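Local coordinates for ESX-5 secretion-associated protein EspG5 (Mycobacterium marinum, PDB 6VJ5), which acts as a cytoplasmic chaperone specific for cognate PE/PPE proteins, keeping their dimers from aggregating and supporting their secretion, at residues V77-R91 against N114-V128. Numbering follows the deposited sequence.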
loop_
_atom_site.group_PDB
_atom_site.type_symbol
_atom_site.label_atom_id
_atom_site.label_comp_id
_atom_site.label_asym_id
_atom_site.label_seq_id
_atom_site.Cartn_x
_atom_site.Cartn_y
_atom_site.Cartn_z
ATOM N N VAL C 77 14.466 15.248 -10.555
ATOM C CA VAL C 77 15.744 15.145 -9.860
ATOM C C VAL C 77 15.570 14.354 -8.569
ATOM O O VAL C 77 16.301 13.391 -8.305
ATOM C CB VAL C 77 16.321 16.546 -9.592
ATOM C CG1 VAL C 77 17.766 16.450 -9.123
ATOM C CG2 VAL C 77 16.223 17.416 -10.842
ATOM N N LEU C 78 14.584 14.740 -7.754
ATOM C CA LEU C 78 14.284 13.994 -6.536
ATOM C C LEU C 78 13.964 12.537 -6.856
ATOM O O LEU C 78 14.316 11.626 -6.095
ATOM C CB LEU C 78 13.113 14.647 -5.797
ATOM C CG LEU C 78 13.197 16.149 -5.527
ATOM C CD1 LEU C 78 11.840 16.713 -5.120
ATOM C CD2 LEU C 78 14.231 16.452 -4.448
ATOM N N ALA C 79 13.310 12.298 -7.996
ATOM C CA ALA C 79 12.823 10.961 -8.319
ATOM C C ALA C 79 13.949 10.005 -8.697
ATOM O O ALA C 79 13.846 8.802 -8.435
ATOM C CB ALA C 79 11.805 11.038 -9.456
ATOM N N ALA C 80 15.019 10.501 -9.318
ATOM C CA ALA C 80 16.119 9.644 -9.769
ATOM C C ALA C 80 17.424 10.422 -9.703
ATOM O O ALA C 80 18.060 10.701 -10.726
ATOM C CB ALA C 80 15.861 9.126 -11.182
ATOM N N PRO C 81 17.864 10.778 -8.502
ATOM C CA PRO C 81 19.116 11.527 -8.374
ATOM C C PRO C 81 20.329 10.619 -8.465
ATOM O O PRO C 81 20.272 9.425 -8.157
ATOM C CB PRO C 81 19.006 12.158 -6.981
ATOM C CG PRO C 81 18.224 11.137 -6.203
ATOM C CD PRO C 81 17.234 10.522 -7.192
ATOM N N ASP C 82 21.435 11.202 -8.930
ATOM C CA ASP C 82 22.717 10.516 -8.843
ATOM C C ASP C 82 23.314 10.653 -7.448
ATOM O O ASP C 82 24.046 9.769 -6.989
ATOM C CB ASP C 82 23.685 11.072 -9.888
ATOM C CG ASP C 82 23.127 11.005 -11.304
ATOM O OD1 ASP C 82 22.629 9.934 -11.718
ATOM O OD2 ASP C 82 23.198 12.034 -12.007
ATOM N N LEU C 83 22.997 11.744 -6.761
ATOM C CA LEU C 83 23.530 12.052 -5.447
ATOM C C LEU C 83 22.434 12.676 -4.603
ATOM O O LEU C 83 21.663 13.510 -5.090
ATOM C CB LEU C 83 24.714 13.014 -5.551
ATOM C CG LEU C 83 25.387 13.432 -4.247
ATOM C CD1 LEU C 83 26.064 12.247 -3.586
ATOM C CD2 LEU C 83 26.383 14.550 -4.520
ATOM N N GLU C 84 22.357 12.249 -3.346
ATOM C CA GLU C 84 21.460 12.839 -2.365
ATOM C C GLU C 84 22.260 13.180 -1.119
ATOM O O GLU C 84 22.970 12.326 -0.580
ATOM C CB GLU C 84 20.306 11.898 -2.005
ATOM C CG GLU C 84 18.991 12.242 -2.691
ATOM C CD GLU C 84 17.989 11.107 -2.633
ATOM O OE1 GLU C 84 18.400 9.956 -2.377
ATOM O OE2 GLU C 84 16.787 11.366 -2.846
ATOM N N VAL C 85 22.175 14.436 -0.695
ATOM C CA VAL C 85 22.751 14.903 0.559
ATOM C C VAL C 85 21.595 15.253 1.480
ATOM O O VAL C 85 20.694 16.006 1.092
ATOM C CB VAL C 85 23.673 16.115 0.346
ATOM C CG1 VAL C 85 24.162 16.657 1.677
ATOM C CG2 VAL C 85 24.858 15.735 -0.531
ATOM N N VAL C 86 21.605 14.695 2.685
ATOM C CA VAL C 86 20.506 14.853 3.627
ATOM C C VAL C 86 21.017 15.559 4.872
ATOM O O VAL C 86 22.148 15.323 5.311
ATOM C CB VAL C 86 19.878 13.494 3.996
ATOM C CG1 VAL C 86 18.961 13.649 5.203
ATOM C CG2 VAL C 86 19.124 12.921 2.809
ATOM N N ALA C 87 20.168 16.412 5.446
ATOM C CA ALA C 87 20.439 17.077 6.715
ATOM C C ALA C 87 19.161 17.064 7.539
ATOM O O ALA C 87 18.118 17.531 7.071
ATOM C CB ALA C 87 20.923 18.513 6.497
ATOM N N LEU C 88 19.235 16.522 8.750
ATOM C CA LEU C 88 18.119 16.529 9.688
ATOM C C LEU C 88 18.465 17.484 10.821
ATOM O O LEU C 88 19.491 17.309 11.485
ATOM C CB LEU C 88 17.851 15.129 10.235
ATOM C CG LEU C 88 17.822 14.000 9.202
ATOM C CD1 LEU C 88 17.748 12.649 9.899
ATOM C CD2 LEU C 88 16.669 14.193 8.230
ATOM N N LEU C 89 17.617 18.484 11.040
ATOM C CA LEU C 89 17.863 19.505 12.045
ATOM C C LEU C 89 16.749 19.493 13.076
ATOM O O LEU C 89 15.585 19.243 12.751
ATOM C CB LEU C 89 17.958 20.894 11.417
ATOM C CG LEU C 89 18.935 20.991 10.249
ATOM C CD1 LEU C 89 18.183 20.771 8.942
ATOM C CD2 LEU C 89 19.669 22.310 10.253
ATOM N N SER C 90 17.112 19.781 14.321
ATOM C CA SER C 90 16.142 19.794 15.400
ATOM C C SER C 90 16.364 21.000 16.298
ATOM O O SER C 90 17.486 21.481 16.471
ATOM C CB SER C 90 16.209 18.510 16.244
ATOM O OG SER C 90 17.518 18.305 16.748
ATOM N N ARG C 91 15.257 21.503 16.833
ATOM C CA ARG C 91 15.258 22.351 18.017
ATOM C C ARG C 91 15.128 21.433 19.225
ATOM O O ARG C 91 14.122 20.728 19.365
ATOM C CB ARG C 91 14.113 23.362 17.956
ATOM C CG ARG C 91 13.613 23.847 19.305
ATOM C CD ARG C 91 12.668 25.044 19.146
ATOM N NE ARG C 91 13.359 26.190 18.560
ATOM C CZ ARG C 91 13.206 26.605 17.306
ATOM N NH1 ARG C 91 12.364 25.987 16.486
ATOM N NH2 ARG C 91 13.892 27.651 16.873
ATOM N N ASN C 114 9.509 19.313 16.350
ATOM C CA ASN C 114 10.784 19.987 16.546
ATOM C C ASN C 114 11.786 19.688 15.438
ATOM O O ASN C 114 12.959 20.061 15.566
ATOM C CB ASN C 114 11.399 19.579 17.889
ATOM C CG ASN C 114 11.975 18.172 17.860
ATOM O OD1 ASN C 114 11.352 17.250 17.338
ATOM N ND2 ASN C 114 13.171 18.006 18.411
ATOM N N GLU C 115 11.361 19.021 14.367
ATOM C CA GLU C 115 12.266 18.509 13.347
ATOM C C GLU C 115 12.011 19.201 12.014
ATOM O O GLU C 115 10.866 19.495 11.659
ATOM C CB GLU C 115 12.112 16.987 13.196
ATOM C CG GLU C 115 13.414 16.258 12.916
ATOM C CD GLU C 115 13.261 14.747 12.899
ATOM O OE1 GLU C 115 13.360 14.155 11.807
ATOM O OE2 GLU C 115 13.054 14.148 13.976
ATOM N N PHE C 116 13.100 19.466 11.299
ATOM C CA PHE C 116 13.104 20.084 9.980
ATOM C C PHE C 116 13.996 19.212 9.104
ATOM O O PHE C 116 15.104 18.851 9.514
ATOM C CB PHE C 116 13.612 21.529 10.062
ATOM C CG PHE C 116 13.077 22.293 11.254
ATOM C CD1 PHE C 116 13.723 22.232 12.482
ATOM C CD2 PHE C 116 11.928 23.068 11.150
ATOM C CE1 PHE C 116 13.235 22.930 13.585
ATOM C CE2 PHE C 116 11.436 23.769 12.250
ATOM C CZ PHE C 116 12.093 23.699 13.467
ATOM N N ARG C 117 13.516 18.851 7.917
ATOM C CA ARG C 117 14.189 17.859 7.083
ATOM C C ARG C 117 14.541 18.466 5.735
ATOM O O ARG C 117 13.656 18.935 5.011
ATOM C CB ARG C 117 13.314 16.617 6.898
ATOM C CG ARG C 117 13.522 15.552 7.972
ATOM C CD ARG C 117 12.218 14.867 8.384
ATOM N NE ARG C 117 12.469 13.862 9.415
ATOM C CZ ARG C 117 12.659 12.565 9.180
ATOM N NH1 ARG C 117 12.608 12.087 7.942
ATOM N NH2 ARG C 117 12.892 11.742 10.192
ATOM N N VAL C 118 15.830 18.438 5.401
ATOM C CA VAL C 118 16.369 19.059 4.195
ATOM C C VAL C 118 17.030 17.982 3.341
ATOM O O VAL C 118 17.983 17.327 3.784
ATOM C CB VAL C 118 17.382 20.167 4.527
ATOM C CG1 VAL C 118 18.057 20.660 3.256
ATOM C CG2 VAL C 118 16.722 21.308 5.271
ATOM N N VAL C 119 16.557 17.830 2.107
ATOM C CA VAL C 119 17.162 16.932 1.131
ATOM C C VAL C 119 17.669 17.763 -0.041
ATOM O O VAL C 119 16.933 18.590 -0.591
ATOM C CB VAL C 119 16.169 15.856 0.654
ATOM C CG1 VAL C 119 16.819 14.947 -0.373
ATOM C CG2 VAL C 119 15.670 15.048 1.836
ATOM N N LEU C 120 18.926 17.536 -0.417
ATOM C CA LEU C 120 19.562 18.184 -1.559
ATOM C C LEU C 120 19.836 17.095 -2.590
ATOM O O LEU C 120 20.657 16.203 -2.352
ATOM C CB LEU C 120 20.853 18.885 -1.149
ATOM C CG LEU C 120 20.764 19.976 -0.089
ATOM C CD1 LEU C 120 22.138 20.181 0.541
ATOM C CD2 LEU C 120 20.261 21.273 -0.686
ATOM N N ALA C 121 19.163 17.169 -3.731
ATOM C CA ALA C 121 19.277 16.155 -4.767
ATOM C C ALA C 121 19.994 16.720 -5.984
ATOM O O ALA C 121 19.899 17.912 -6.285
ATOM C CB ALA C 121 17.896 15.631 -5.173
ATOM N N ARG C 122 20.721 15.854 -6.683
ATOM C CA ARG C 122 21.433 16.249 -7.889
ATOM C C ARG C 122 21.199 15.223 -8.985
ATOM O O ARG C 122 21.231 14.013 -8.741
ATOM C CB ARG C 122 22.939 16.389 -7.635
ATOM C CG ARG C 122 23.698 17.131 -8.729
ATOM C CD ARG C 122 25.153 16.683 -8.773
ATOM N NE ARG C 122 25.305 15.467 -9.567
ATOM C CZ ARG C 122 26.210 14.520 -9.336
ATOM N NH1 ARG C 122 27.050 14.630 -8.316
ATOM N NH2 ARG C 122 26.265 13.454 -10.122
ATOM N N ARG C 123 20.949 15.719 -10.194
ATOM C CA ARG C 123 20.918 14.908 -11.403
ATOM C C ARG C 123 21.719 15.653 -12.456
ATOM O O ARG C 123 21.337 16.758 -12.860
ATOM C CB ARG C 123 19.487 14.666 -11.881
ATOM C CG ARG C 123 19.349 13.508 -12.861
ATOM C CD ARG C 123 17.916 13.395 -13.363
ATOM N NE ARG C 123 17.572 12.024 -13.731
ATOM C CZ ARG C 123 16.486 11.680 -14.418
ATOM N NH1 ARG C 123 15.632 12.609 -14.827
ATOM N NH2 ARG C 123 16.257 10.405 -14.702
ATOM N N GLY C 124 22.843 15.073 -12.869
ATOM C CA GLY C 124 23.759 15.766 -13.751
ATOM C C GLY C 124 24.376 16.973 -13.077
ATOM O O GLY C 124 25.258 16.831 -12.227
ATOM N N GLN C 125 23.924 18.168 -13.455
ATOM C CA GLN C 125 24.322 19.403 -12.790
ATOM C C GLN C 125 23.119 20.151 -12.228
ATOM O O GLN C 125 23.256 21.300 -11.792
ATOM C CB GLN C 125 25.098 20.307 -13.754
ATOM C CG GLN C 125 26.365 19.685 -14.329
ATOM C CD GLN C 125 26.139 19.048 -15.689
ATOM O OE1 GLN C 125 26.409 17.864 -15.884
ATOM N NE2 GLN C 125 25.648 19.837 -16.640
ATOM N N HIS C 126 21.939 19.539 -12.252
ATOM C CA HIS C 126 20.723 20.153 -11.734
ATOM C C HIS C 126 20.613 19.825 -10.248
ATOM O O HIS C 126 20.413 18.664 -9.875
ATOM C CB HIS C 126 19.513 19.647 -12.514
ATOM C CG HIS C 126 18.280 20.465 -12.316
ATOM N ND1 HIS C 126 17.102 20.210 -12.983
ATOM C CD2 HIS C 126 18.038 21.533 -11.520
ATOM C CE1 HIS C 126 16.187 21.086 -12.607
ATOM N NE2 HIS C 126 16.730 21.900 -11.720
ATOM N N TRP C 127 20.761 20.847 -9.403
ATOM C CA TRP C 127 20.666 20.696 -7.955
ATOM C C TRP C 127 19.312 21.218 -7.490
ATOM O O TRP C 127 18.969 22.377 -7.747
ATOM C CB TRP C 127 21.791 21.448 -7.239
ATOM C CG TRP C 127 23.062 20.666 -7.093
ATOM C CD1 TRP C 127 24.145 20.701 -7.921
ATOM C CD2 TRP C 127 23.384 19.736 -6.050
ATOM N NE1 TRP C 127 25.119 19.848 -7.462
ATOM C CE2 TRP C 127 24.679 19.246 -6.313
ATOM C CE3 TRP C 127 22.704 19.271 -4.920
ATOM C CZ2 TRP C 127 25.305 18.312 -5.489
ATOM C CZ3 TRP C 127 23.330 18.344 -4.103
ATOM C CH2 TRP C 127 24.616 17.875 -4.392
ATOM N N VAL C 128 18.555 20.371 -6.793
ATOM C CA VAL C 128 17.214 20.701 -6.328
ATOM C C VAL C 128 17.153 20.528 -4.817
ATOM O O VAL C 128 17.844 19.682 -4.240
ATOM C CB VAL C 128 16.154 19.823 -7.033
ATOM C CG1 VAL C 128 14.783 20.000 -6.404
ATOM C CG2 VAL C 128 16.106 20.146 -8.528
#
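Val77, in helix 69-79, wedges both methyls against strands 115-123 and 126-133. Its CG1, anti to the backbone N (chi1 -169°), lies 3.4 Å from Arg123 N. Its CG2 sits over the face of the His126 ring, a CH-pi contact 4.0 Å from the centroid, and touches Val128 CG2. Leu78 reaches Ala121 CB through CD2. A classic beta bulge leads into strand 83-91, with Asp82 and Leu83 both facing Arg122. Asp82 N donates to Arg122 O at 2.8 Å, whereas Leu83 N gives that oxygen a weak bond. Asp82 OD2 accepts a nearly straight bond from Gly124 N (3.2 Å, 171°) in the type II' turn of the next hairpin. Strands 83-91 and 115-123 pair antiparallel in the middle of the EspG sheet, and strand 221-231 flanks 83-91. Val85-Leu120, Ala87-Val118 and Leu89-Phe116 each hydrogen-bond both ways. Arg122 bends at chi3 (84°), bringing one guanidinium face over Leu83 CB. Leu83 CD2 meets Trp127 CH2 obliquely at 3.8 Å. Leu88 CD2 packs on Arg117 CG at 3.4 Å and over one guanidinium face. Arg117 NE forms a salt bridge with Glu115 OE1 at 2.6 Å. Asn114 ND2 bonds Arg91 O from above the carbonyl plane, and Lys93 O.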